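Local coordinates for protein SC_2cx5 (Thermus thermophilus, PDB 3RIJ) that serves as a computationally designed epitope scaffold, built to present a grafted linear HIV epitope on a fold of the aminoacyl-tRNA editing domain family, at residues G11-R16 against P103-N108; R16-L21 against P140-A145; Q46-L51 against L61-G66; P112-E117 against G148-D153. The protein carries 4 engineered substitutions. All blocks are in the same frame, centred on the assembly; numbering follows the deposited sequence.

Contact 3, an antiparallel hairpin pair, is buried, its centre about 5 Å from the centre of the chain; contacts 1 and 4 are partly buried and contact 2 lies at the surface. Contacts 3 and 4 belong to one mixed sheet, because strand 58-65 of contact 3 neighbours strand 113-116 of contact 4; both are held by ladders of backbone bonds. Contacts 1 and 2 share R16 and dock the end of helix 4-16 and the turn after it by side-chain packing, with one weak bond between side chains in contact 2. Helix 140-147 ties the groups together: L143 reaches V48, L63 and L115, while E142 and A145 touch the turn.

Contact 1. Residues G11-R16 against P103-N108; sequences GALETR and PPVGHN
A12 and G106 meet at the tightest point of this contact, where CB of A12 stands 3.4 Å from CA of G106, closer than usual carbon packing. The CA atoms of A12 and G106 are 4.9 Å apart, so the helix 4-16 lies almost against the backbone of the loop 103-108. G106, at a positive phi of 80°, brings its bare CA against the A12 methyl. Beside this point L13 and V105 cross at about a right angle, CD2 of L13 touching CG2 of V105 at 3.9 Å. This apolar side continues into L146 of helix 140-147, which both residues touch, and L13 also packs on F136.

The looser side belongs to R16, an exposed residue. With CG beside its backbone N (chi1 -73°) and the chain extended from CG to NE, the guanidinium is laid over the loop, V105 CB beneath one face, 4.3 Å from the plane and displaced toward the rim. NH1 of R16 remains 3.8 Å from N of G106, a packing distance. The same NH1 turns back to its own helix and donates a weak hydrogen bond to A12 O at 3.3 Å, an oxygen that already accepts R16 N. Within the loop, H107 NE2 likewise makes a weak bond back to P103 O at 3.0 Å. Both polar side chains thus bond within their own segments, which implies that helix and loop are joined here by shape and apolar packing, with the arginine as a flat cover at the solvent side.

Contact 2. Residues R16-L21 against P140-A145; sequences RGFGHL and PKELLA
A Schellman motif ending helix 4-16 leads into this contact, G17 being its C-prime residue: G17 N bonds to E14 O and F18 N to L13 O. A type I beta turn, F18 to L21, follows at once, closed by L21 N on F18 O at 3.0 Å. The two motifs present F18, H20 and L21 to the side of helix 140-147, near the protein surface.

F18 reaches the helix with the far end of its ring. CZ meets CB of A145 at 4.0 Å, the methyl lying at the ring edge near its plane, and CE2 of F18 is 3.9 Å from CB of E142; the ring also touches L146. E142 extends beyond CG toward the turn, and its carboxylate plane stands 81° from the F18 ring. OE1 of E142 accepts the backbone N of T139, just ahead of the helix, while packing against CD2 of L21 at 3.7 Å. That same methyl carbon lies over one face of the H20 imidazole, displaced toward its rim. With CG between backbone N and carbonyl carbon (chi1 78°), H20 carries its NE2 to E142 OE2, donating a weak, bent hydrogen bond at 3.1 Å, with 131° at the hydrogen and the oxygen near the imidazole plane.

Contact 3. Residues Q46-L51 against L61-G66; sequences QIVKSL and LFLVSG
L51 and V64 cross at about a right angle, CD2 of L51 pressed to CG2 of V64 at 3.5 Å. The valine is turned for this by a chi1 of -176°: CG1 lies anti to the backbone N, and CG2, beside that N, is the branch that touches L51. CB of L51 also faces CB of F62 on this side of the sheet, while the F62 ring leads away to meet the ring of Y114 on the next strand, their planes about 15° apart. K49 runs along the same face, bent at chi3; its CE passes 3.6 Å from S65 O, and NZ continues to its partner, N68 O.

The strands belong to the beta hairpin 47-55/58-65; segments 47-51 and 61-65 run antiparallel at 157°, their axes 4.5 Å apart at closest approach. K49 with V64 and L51 with F62 are hydrogen-bonded pairs, each bonded in both directions. In the former, K49 N meets V64 O at 3.0 Å and V64 N returns to K49 O; in the latter, L51 N bonds to F62 O and F62 N to L51 O.

On the other face V48 and L63 lie across one another at a slant, CG1 of V48 to CB of L63 3.8 Å, under L143 of helix 140-147. S50 inserts CB beside CD2 of L61 at 3.7 Å, and its OG, 3.5 Å from CD2 of L63, bonds to V102 O in the loop ahead of P103.

Contact 4. Residues P112-E117 against G148-D153; sequences PAYLDE and GAQVAD
A parallel pair of short strands forms one end of the mixed sheet: strand 150-152 adds to strand 113-116, which itself lies beside strand 58-65. The chain directions of 113-116 and 150-152 differ by 41°, with axes 4.5 Å apart at closest approach. Four backbone bonds alternate along the ladder as parallel pairing requires: Q150 N to A113 O (2.9 Å), L115 N to Q150 O, A152 N to L115 O, and E117 N to A152 O.

Y114 and Q150 lie side by side on one face and point the same way, ring and amide planes 40° apart. OE1 of Q150 comes within 3.4 Å of CE2 of Y114, and a water lies 2.7 Å from both Y114 OH and Q150 OE1, donating to OE1. The methyl of A152 sits at the edge of the same ring, its CB 4.3 Å from CD2 of Y114. On the other side, A149 fits its CB between A113 CB at 3.7 Å and L115 CB at 4.1 Å.

At the exposed end E117 holds CG between its backbone N and carbonyl carbon (chi1 47°), which brings the chain alongside A152 O and D153. The two carboxylates come close, which would be unfavourable if both are charged; D153 OD1 also has a salt bridge to K74. A water bridges the pair, donating to E117 OE2 and to D153 OD1, each 2.6 Å from the water oxygen.

Contact 1. Residues G11-R16 against P103-N108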
loop_
_atom_site.group_PDB
_atom_site.type_symbol
_atom_site.label_atom_id
_atom_site.label_comp_id
_atom_site.label_asym_id
_atom_site.label_seq_id
_atom_site.Cartn_x
_atom_site.Cartn_y
_atom_site.Cartn_z
ATOM N N GLY A 11 -12.961 8.954 -0.072
ATOM C CA GLY A 11 -13.648 9.565 1.050
ATOM C C GLY A 11 -12.786 9.537 2.300
ATOM O O GLY A 11 -12.822 10.464 3.108
ATOM N N ALA A 12 -12.015 8.466 2.454
ATOM C CA ALA A 12 -11.132 8.306 3.603
ATOM C C ALA A 12 -10.028 9.365 3.619
ATOM O O ALA A 12 -9.659 9.864 4.682
ATOM C CB ALA A 12 -10.520 6.931 3.584
ATOM N N LEU A 13 -9.496 9.690 2.441
ATOM C CA LEU A 13 -8.441 10.697 2.323
ATOM C C LEU A 13 -8.989 12.035 2.783
ATOM O O LEU A 13 -8.306 12.795 3.465
ATOM C CB LEU A 13 -7.992 10.856 0.871
ATOM C CG LEU A 13 -7.607 9.605 0.094
ATOM C CD1 LEU A 13 -7.287 10.005 -1.360
ATOM C CD2 LEU A 13 -6.413 8.935 0.756
ATOM N N GLU A 14 -10.228 12.314 2.388
ATOM C CA GLU A 14 -10.893 13.568 2.734
ATOM C C GLU A 14 -11.189 13.717 4.233
ATOM O O GLU A 14 -10.941 14.783 4.794
ATOM C CB GLU A 14 -12.179 13.698 1.933
ATOM C CG GLU A 14 -11.964 13.504 0.443
ATOM C CD GLU A 14 -13.266 13.332 -0.322
ATOM O OE1 GLU A 14 -14.177 12.638 0.189
ATOM O OE2 GLU A 14 -13.366 13.876 -1.437
ATOM N N THR A 15 -11.704 12.673 4.885
ATOM C CA THR A 15 -11.989 12.784 6.321
ATOM C C THR A 15 -10.723 12.808 7.187
ATOM O O THR A 15 -10.739 13.360 8.280
ATOM C CB THR A 15 -12.949 11.657 6.858
ATOM O OG1 THR A 15 -12.313 10.928 7.925
ATOM C CG2 THR A 15 -13.360 10.704 5.753
ATOM N N ARG A 16 -9.631 12.222 6.709
ATOM C CA ARG A 16 -8.391 12.233 7.473
ATOM C C ARG A 16 -7.623 13.541 7.285
ATOM O O ARG A 16 -6.707 13.831 8.047
ATOM C CB ARG A 16 -7.491 11.046 7.084
ATOM C CG ARG A 16 -7.973 9.699 7.610
ATOM C CD ARG A 16 -6.960 8.573 7.375
ATOM N NE ARG A 16 -7.432 7.310 7.950
ATOM C CZ ARG A 16 -8.505 6.650 7.522
ATOM N NH1 ARG A 16 -9.219 7.120 6.508
ATOM N NH2 ARG A 16 -8.879 5.528 8.116
ATOM N N PRO A 103 -5.428 -0.669 -0.379
ATOM C CA PRO A 103 -5.130 0.730 -0.054
ATOM C C PRO A 103 -4.452 0.901 1.304
ATOM O O PRO A 103 -4.755 0.185 2.260
ATOM C CB PRO A 103 -6.497 1.377 -0.071
ATOM C CG PRO A 103 -7.344 0.327 0.501
ATOM C CD PRO A 103 -6.877 -0.907 -0.262
ATOM N N PRO A 104 -3.538 1.873 1.413
ATOM C CA PRO A 104 -2.841 2.093 2.688
ATOM C C PRO A 104 -3.673 2.793 3.779
ATOM O O PRO A 104 -3.181 3.053 4.875
ATOM C CB PRO A 104 -1.612 2.887 2.270
ATOM C CG PRO A 104 -2.129 3.695 1.102
ATOM C CD PRO A 104 -2.982 2.713 0.339
ATOM N N VAL A 105 -4.929 3.099 3.463
ATOM C CA VAL A 105 -5.855 3.738 4.400
ATOM C C VAL A 105 -7.289 3.444 3.961
ATOM O O VAL A 105 -7.508 2.761 2.954
ATOM C CB VAL A 105 -5.672 5.282 4.475
ATOM C CG1 VAL A 105 -4.389 5.638 5.228
ATOM C CG2 VAL A 105 -5.644 5.868 3.081
ATOM N N GLY A 106 -8.260 3.951 4.715
ATOM C CA GLY A 106 -9.652 3.715 4.379
ATOM C C GLY A 106 -10.060 2.342 4.858
ATOM O O GLY A 106 -11.055 1.763 4.412
ATOM N N HIS A 107 -9.266 1.825 5.785
ATOM C CA HIS A 107 -9.489 0.507 6.357
ATOM C C HIS A 107 -10.589 0.445 7.404
ATOM O O HIS A 107 -11.001 1.452 7.967
ATOM C CB HIS A 107 -8.181 -0.019 6.953
ATOM C CG HIS A 107 -7.343 -0.778 5.976
ATOM N ND1 HIS A 107 -7.503 -2.128 5.754
ATOM C CD2 HIS A 107 -6.387 -0.364 5.111
ATOM C CE1 HIS A 107 -6.685 -2.513 4.791
ATOM N NE2 HIS A 107 -5.997 -1.463 4.383
ATOM N N ASN A 108 -11.049 -0.772 7.649
ATOM C CA ASN A 108 -12.102 -1.047 8.610
ATOM C C ASN A 108 -11.481 -1.601 9.887
ATOM O O ASN A 108 -12.069 -1.544 10.967
ATOM C CB ASN A 108 -13.048 -2.059 7.986
ATOM C CG ASN A 108 -12.397 -2.802 6.847
ATOM O OD1 ASN A 108 -11.670 -3.776 7.054
ATOM N ND2 ASN A 108 -12.625 -2.324 5.631
#

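Contact 2. Residues R16-L21 against P140-A145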
loop_
_atom_site.group_PDB
_atom_site.type_symbol
_atom_site.label_atom_id
_atom_site.label_comp_id
_atom_site.label_asym_id
_atom_site.label_seq_id
_atom_site.Cartn_x
_atom_site.Cartn_y
_atom_site.Cartn_z
ATOM N N ARG A 16 -9.631 12.222 6.709
ATOM C CA ARG A 16 -8.391 12.233 7.473
ATOM C C ARG A 16 -7.623 13.541 7.285
ATOM O O ARG A 16 -6.707 13.831 8.047
ATOM C CB ARG A 16 -7.491 11.046 7.084
ATOM C CG ARG A 16 -7.973 9.699 7.610
ATOM C CD ARG A 16 -6.960 8.573 7.375
ATOM N NE ARG A 16 -7.432 7.310 7.950
ATOM C CZ ARG A 16 -8.505 6.650 7.522
ATOM N NH1 ARG A 16 -9.219 7.120 6.508
ATOM N NH2 ARG A 16 -8.879 5.528 8.116
ATOM N N GLY A 17 -7.976 14.316 6.262
ATOM C CA GLY A 17 -7.305 15.585 6.024
ATOM C C GLY A 17 -6.380 15.656 4.811
ATOM O O GLY A 17 -5.462 16.487 4.767
ATOM N N PHE A 18 -6.611 14.799 3.824
ATOM C CA PHE A 18 -5.785 14.792 2.625
ATOM C C PHE A 18 -6.616 14.882 1.347
ATOM O O PHE A 18 -6.269 14.280 0.319
ATOM C CB PHE A 18 -4.930 13.523 2.599
ATOM C CG PHE A 18 -3.849 13.511 3.632
ATOM C CD1 PHE A 18 -4.156 13.359 4.978
ATOM C CD2 PHE A 18 -2.524 13.705 3.265
ATOM C CE1 PHE A 18 -3.156 13.406 5.942
ATOM C CE2 PHE A 18 -1.518 13.756 4.221
ATOM C CZ PHE A 18 -1.840 13.606 5.563
ATOM N N GLY A 19 -7.701 15.645 1.420
ATOM C CA GLY A 19 -8.591 15.788 0.290
ATOM C C GLY A 19 -7.995 16.324 -0.996
ATOM O O GLY A 19 -8.651 16.257 -2.038
ATOM N N HIS A 20 -6.780 16.860 -0.957
ATOM C CA HIS A 20 -6.207 17.363 -2.199
ATOM C C HIS A 20 -5.668 16.195 -3.038
ATOM O O HIS A 20 -5.581 16.288 -4.264
ATOM C CB HIS A 20 -5.129 18.441 -1.928
ATOM C CG HIS A 20 -3.800 17.910 -1.489
ATOM N ND1 HIS A 20 -3.626 17.203 -0.322
ATOM C CD2 HIS A 20 -2.573 18.009 -2.055
ATOM C CE1 HIS A 20 -2.350 16.886 -0.187
ATOM N NE2 HIS A 20 -1.690 17.364 -1.226
ATOM N N LEU A 21 -5.343 15.085 -2.377
ATOM C CA LEU A 21 -4.859 13.892 -3.063
ATOM C C LEU A 21 -6.071 13.266 -3.773
ATOM O O LEU A 21 -7.192 13.376 -3.276
ATOM C CB LEU A 21 -4.266 12.892 -2.059
ATOM C CG LEU A 21 -3.125 13.365 -1.147
ATOM C CD1 LEU A 21 -2.528 12.164 -0.436
ATOM C CD2 LEU A 21 -2.037 14.082 -1.945
ATOM N N PRO A 140 6.264 11.115 -0.511
ATOM C CA PRO A 140 6.629 10.136 0.509
ATOM C C PRO A 140 6.146 10.581 1.888
ATOM O O PRO A 140 5.558 9.797 2.626
ATOM C CB PRO A 140 8.143 10.107 0.404
ATOM C CG PRO A 140 8.350 10.252 -1.074
ATOM C CD PRO A 140 7.386 11.369 -1.429
ATOM N N LYS A 141 6.394 11.851 2.207
ATOM C CA LYS A 141 6.006 12.463 3.475
ATOM C C LYS A 141 4.511 12.324 3.765
ATOM O O LYS A 141 4.125 11.808 4.804
ATOM C CB LYS A 141 6.384 13.950 3.462
ATOM C CG LYS A 141 6.132 14.718 4.771
ATOM C CD LYS A 141 4.638 14.845 5.098
ATOM C CE LYS A 141 4.391 15.694 6.338
ATOM N NZ LYS A 141 2.940 15.739 6.672
ATOM N N GLU A 142 3.669 12.805 2.857
ATOM C CA GLU A 142 2.219 12.726 3.045
ATOM C C GLU A 142 1.733 11.299 3.291
ATOM O O GLU A 142 0.877 11.078 4.135
ATOM C CB GLU A 142 1.501 13.319 1.836
ATOM C CG GLU A 142 1.854 14.769 1.548
ATOM C CD GLU A 142 1.415 15.188 0.167
ATOM O OE1 GLU A 142 1.496 14.338 -0.746
ATOM O OE2 GLU A 142 1.005 16.352 -0.018
ATOM N N LEU A 143 2.262 10.332 2.554
ATOM C CA LEU A 143 1.863 8.946 2.777
ATOM C C LEU A 143 2.269 8.535 4.205
ATOM O O LEU A 143 1.553 7.791 4.876
ATOM C CB LEU A 143 2.530 8.019 1.750
ATOM C CG LEU A 143 2.047 6.561 1.631
ATOM C CD1 LEU A 143 2.674 5.944 0.393
ATOM C CD2 LEU A 143 2.424 5.730 2.864
ATOM N N LEU A 144 3.421 9.022 4.668
ATOM C CA LEU A 144 3.893 8.716 6.015
ATOM C C LEU A 144 2.929 9.288 7.050
ATOM O O LEU A 144 2.607 8.627 8.027
ATOM C CB LEU A 144 5.272 9.332 6.255
ATOM C CG LEU A 144 6.501 8.459 6.546
ATOM C CD1 LEU A 144 7.602 9.383 7.054
ATOM C CD2 LEU A 144 6.213 7.377 7.590
ATOM N N ALA A 145 2.467 10.519 6.824
ATOM C CA ALA A 145 1.551 11.189 7.752
ATOM C C ALA A 145 0.145 10.620 7.685
ATOM O O ALA A 145 -0.587 10.612 8.676
ATOM C CB ALA A 145 1.517 12.698 7.464
#

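Contact 3. Residues Q46-L51 against L61-G66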
loop_
_atom_site.group_PDB
_atom_site.type_symbol
_atom_site.label_atom_id
_atom_site.label_comp_id
_atom_site.label_asym_id
_atom_site.label_seq_id
_atom_site.Cartn_x
_atom_site.Cartn_y
_atom_site.Cartn_z
ATOM N N GLN A 46 8.358 3.583 -7.784
ATOM C CA GLN A 46 7.490 4.551 -7.120
ATOM C C GLN A 46 6.127 4.009 -6.730
ATOM O O GLN A 46 5.376 4.653 -5.991
ATOM C CB GLN A 46 7.337 5.784 -8.007
ATOM C CG GLN A 46 8.622 6.576 -8.087
ATOM C CD GLN A 46 8.510 7.795 -8.976
ATOM O OE1 GLN A 46 9.028 7.812 -10.088
ATOM N NE2 GLN A 46 7.823 8.820 -8.487
ATOM N N ILE A 47 5.812 2.821 -7.229
ATOM C CA ILE A 47 4.549 2.174 -6.930
ATOM C C ILE A 47 4.662 1.571 -5.524
ATOM O O ILE A 47 5.724 1.065 -5.138
ATOM C CB ILE A 47 4.252 1.053 -7.948
ATOM C CG1 ILE A 47 4.228 1.627 -9.368
ATOM C CG2 ILE A 47 2.925 0.363 -7.599
ATOM C CD1 ILE A 47 3.099 2.583 -9.639
ATOM N N VAL A 48 3.576 1.629 -4.764
ATOM C CA VAL A 48 3.574 1.101 -3.408
ATOM C C VAL A 48 2.689 -0.122 -3.248
ATOM O O VAL A 48 1.504 -0.041 -3.471
ATOM C CB VAL A 48 3.090 2.159 -2.414
ATOM C CG1 VAL A 48 3.086 1.601 -1.011
ATOM C CG2 VAL A 48 3.972 3.359 -2.493
ATOM N N LYS A 49 3.284 -1.251 -2.857
ATOM C CA LYS A 49 2.549 -2.500 -2.616
ATOM C C LYS A 49 2.208 -2.620 -1.135
ATOM O O LYS A 49 3.083 -2.515 -0.281
ATOM C CB LYS A 49 3.390 -3.707 -3.016
ATOM C CG LYS A 49 3.632 -3.829 -4.519
ATOM C CD LYS A 49 4.630 -4.924 -4.809
ATOM C CE LYS A 49 5.965 -4.644 -4.108
ATOM N NZ LYS A 49 6.922 -5.787 -4.231
ATOM N N SER A 50 0.927 -2.819 -0.847
ATOM C CA SER A 50 0.434 -2.968 0.522
ATOM C C SER A 50 0.332 -4.449 0.844
ATOM O O SER A 50 -0.671 -5.086 0.528
ATOM C CB SER A 50 -0.946 -2.328 0.663
ATOM O OG SER A 50 -0.878 -0.940 0.423
ATOM N N LEU A 51 1.372 -4.988 1.470
ATOM C CA LEU A 51 1.435 -6.403 1.827
ATOM C C LEU A 51 0.994 -6.694 3.265
ATOM O O LEU A 51 1.505 -6.089 4.227
ATOM C CB LEU A 51 2.862 -6.908 1.605
ATOM C CG LEU A 51 3.346 -7.121 0.158
ATOM C CD1 LEU A 51 2.448 -6.406 -0.847
ATOM C CD2 LEU A 51 4.789 -6.624 0.045
ATOM N N LEU A 61 0.688 -4.338 8.228
ATOM C CA LEU A 61 0.724 -3.872 6.850
ATOM C C LEU A 61 2.137 -3.471 6.474
ATOM O O LEU A 61 2.794 -2.725 7.208
ATOM C CB LEU A 61 -0.166 -2.644 6.664
ATOM C CG LEU A 61 -1.093 -2.595 5.437
ATOM C CD1 LEU A 61 -1.533 -1.142 5.203
ATOM C CD2 LEU A 61 -0.386 -3.138 4.199
ATOM N N PHE A 62 2.596 -3.968 5.329
ATOM C CA PHE A 62 3.914 -3.626 4.812
ATOM C C PHE A 62 3.783 -2.912 3.453
ATOM O O PHE A 62 3.304 -3.490 2.483
ATOM C CB PHE A 62 4.782 -4.878 4.675
ATOM C CG PHE A 62 5.267 -5.418 5.988
ATOM C CD1 PHE A 62 4.616 -6.482 6.612
ATOM C CD2 PHE A 62 6.342 -4.820 6.636
ATOM C CE1 PHE A 62 5.027 -6.927 7.855
ATOM C CE2 PHE A 62 6.760 -5.262 7.887
ATOM C CZ PHE A 62 6.103 -6.314 8.498
ATOM N N LEU A 63 4.195 -1.648 3.415
ATOM C CA LEU A 63 4.152 -0.810 2.214
ATOM C C LEU A 63 5.558 -0.913 1.619
ATOM O O LEU A 63 6.507 -0.335 2.145
ATOM C CB LEU A 63 3.824 0.641 2.609
ATOM C CG LEU A 63 2.599 0.788 3.509
ATOM C CD1 LEU A 63 2.537 2.167 4.090
ATOM C CD2 LEU A 63 1.345 0.495 2.710
ATOM N N VAL A 64 5.677 -1.651 0.519
ATOM C CA VAL A 64 6.968 -1.922 -0.115
ATOM C C VAL A 64 7.152 -1.337 -1.504
ATOM O O VAL A 64 6.200 -1.216 -2.283
ATOM C CB VAL A 64 7.213 -3.459 -0.214
ATOM C CG1 VAL A 64 8.618 -3.742 -0.780
ATOM C CG2 VAL A 64 7.026 -4.115 1.162
ATOM N N SER A 65 8.399 -0.986 -1.809
ATOM C CA SER A 65 8.749 -0.409 -3.101
ATOM C C SER A 65 8.490 -1.409 -4.217
ATOM O O SER A 65 8.869 -2.580 -4.117
ATOM C CB SER A 65 10.226 0.011 -3.119
ATOM O OG SER A 65 10.601 0.522 -4.385
ATOM N N GLY A 66 7.843 -0.933 -5.282
ATOM C CA GLY A 66 7.535 -1.783 -6.422
ATOM C C GLY A 66 8.724 -2.516 -7.025
ATOM O O GLY A 66 8.566 -3.586 -7.617
#

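Contact 4. Residues P112-E117 against G148-D153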
loop_
_atom_site.group_PDB
_atom_site.type_symbol
_atom_site.label_atom_id
_atom_site.label_comp_id
_atom_site.label_asym_id
_atom_site.label_seq_id
_atom_site.Cartn_x
_atom_site.Cartn_y
_atom_site.Cartn_z
ATOM N N PRO A 112 -0.852 -1.916 12.405
ATOM C CA PRO A 112 0.413 -1.185 12.560
ATOM C C PRO A 112 1.097 -1.269 11.195
ATOM O O PRO A 112 0.847 -2.213 10.434
ATOM C CB PRO A 112 1.170 -1.989 13.615
ATOM C CG PRO A 112 0.100 -2.818 14.298
ATOM C CD PRO A 112 -0.833 -3.170 13.174
ATOM N N ALA A 113 1.964 -0.315 10.872
ATOM C CA ALA A 113 2.594 -0.367 9.567
ATOM C C ALA A 113 4.051 0.041 9.486
ATOM O O ALA A 113 4.561 0.844 10.279
ATOM C CB ALA A 113 1.763 0.458 8.564
ATOM N N TYR A 114 4.717 -0.543 8.501
ATOM C CA TYR A 114 6.110 -0.252 8.228
ATOM C C TYR A 114 6.187 0.205 6.770
ATOM O O TYR A 114 5.459 -0.304 5.918
ATOM C CB TYR A 114 6.949 -1.504 8.449
ATOM C CG TYR A 114 6.849 -2.019 9.870
ATOM C CD1 TYR A 114 5.787 -2.837 10.269
ATOM C CD2 TYR A 114 7.793 -1.643 10.828
ATOM C CE1 TYR A 114 5.672 -3.268 11.579
ATOM C CE2 TYR A 114 7.684 -2.064 12.145
ATOM C CZ TYR A 114 6.625 -2.876 12.518
ATOM O OH TYR A 114 6.528 -3.289 13.831
ATOM N N LEU A 115 7.059 1.162 6.489
ATOM C CA LEU A 115 7.200 1.668 5.138
ATOM C C LEU A 115 8.647 1.628 4.626
ATOM O O LEU A 115 9.572 2.178 5.234
ATOM C CB LEU A 115 6.619 3.092 5.044
ATOM C CG LEU A 115 6.898 3.865 3.752
ATOM C CD1 LEU A 115 5.630 4.463 3.210
ATOM C CD2 LEU A 115 7.923 4.950 4.035
ATOM N N ASP A 116 8.809 0.959 3.488
ATOM C CA ASP A 116 10.084 0.776 2.810
ATOM C C ASP A 116 10.825 2.121 2.728
ATOM O O ASP A 116 10.367 3.042 2.032
ATOM C CB ASP A 116 9.786 0.226 1.408
ATOM C CG ASP A 116 11.029 -0.230 0.658
ATOM O OD1 ASP A 116 12.153 0.205 0.994
ATOM O OD2 ASP A 116 10.868 -1.017 -0.301
ATOM N N GLU A 117 11.950 2.252 3.435
ATOM C CA GLU A 117 12.700 3.509 3.365
ATOM C C GLU A 117 13.144 3.902 1.948
ATOM O O GLU A 117 13.463 5.055 1.705
ATOM C CB GLU A 117 13.915 3.487 4.291
ATOM C CG GLU A 117 14.740 2.243 4.193
ATOM C CD GLU A 117 15.917 2.256 5.152
ATOM O OE1 GLU A 117 15.906 3.066 6.105
ATOM O OE2 GLU A 117 16.842 1.450 4.941
ATOM N N GLY A 148 0.862 6.794 9.197
ATOM C CA GLY A 148 1.456 6.725 10.526
ATOM C C GLY A 148 2.312 5.470 10.650
ATOM O O GLY A 148 2.334 4.811 11.683
ATOM N N ALA A 149 3.024 5.125 9.590
ATOM C CA ALA A 149 3.883 3.946 9.616
ATOM C C ALA A 149 5.270 4.345 10.104
ATOM O O ALA A 149 5.612 5.534 10.145
ATOM C CB ALA A 149 3.990 3.337 8.211
ATOM N N GLN A 150 6.060 3.336 10.469
ATOM C CA GLN A 150 7.429 3.531 10.935
ATOM C C GLN A 150 8.296 3.293 9.705
ATOM O O GLN A 150 8.286 2.183 9.178
ATOM C CB GLN A 150 7.822 2.466 11.973
ATOM C CG GLN A 150 7.088 2.429 13.296
ATOM C CD GLN A 150 7.717 1.404 14.255
ATOM O OE1 GLN A 150 7.160 0.333 14.497
ATOM N NE2 GLN A 150 8.882 1.734 14.792
ATOM N N VAL A 151 9.035 4.302 9.239
ATOM C CA VAL A 151 9.906 4.105 8.086
ATOM C C VAL A 151 10.889 3.032 8.528
ATOM O O VAL A 151 11.343 3.047 9.667
ATOM C CB VAL A 151 10.624 5.429 7.677
ATOM C CG1 VAL A 151 10.781 6.323 8.859
ATOM C CG2 VAL A 151 11.986 5.137 7.058
ATOM N N ALA A 152 11.198 2.085 7.647
ATOM C CA ALA A 152 12.089 0.989 8.021
ATOM C C ALA A 152 12.822 0.286 6.884
ATOM O O ALA A 152 12.420 0.361 5.713
ATOM C CB ALA A 152 11.308 -0.067 8.816
ATOM N N ASP A 153 13.894 -0.416 7.257
ATOM C CA ASP A 153 14.691 -1.190 6.309
ATOM C C ASP A 153 13.984 -2.540 6.149
ATOM O O ASP A 153 13.924 -3.315 7.097
ATOM C CB ASP A 153 16.094 -1.387 6.861
ATOM C CG ASP A 153 16.951 -2.270 5.973
ATOM O OD1 ASP A 153 16.657 -2.366 4.759
ATOM O OD2 ASP A 153 17.925 -2.858 6.492
HETATM O O HOH W 1 1.127 2.054 11.539
HETATM O O HOH W 2 7.535 -1.875 15.931
HETATM O O HOH W 3 16.723 -0.361 3.114
#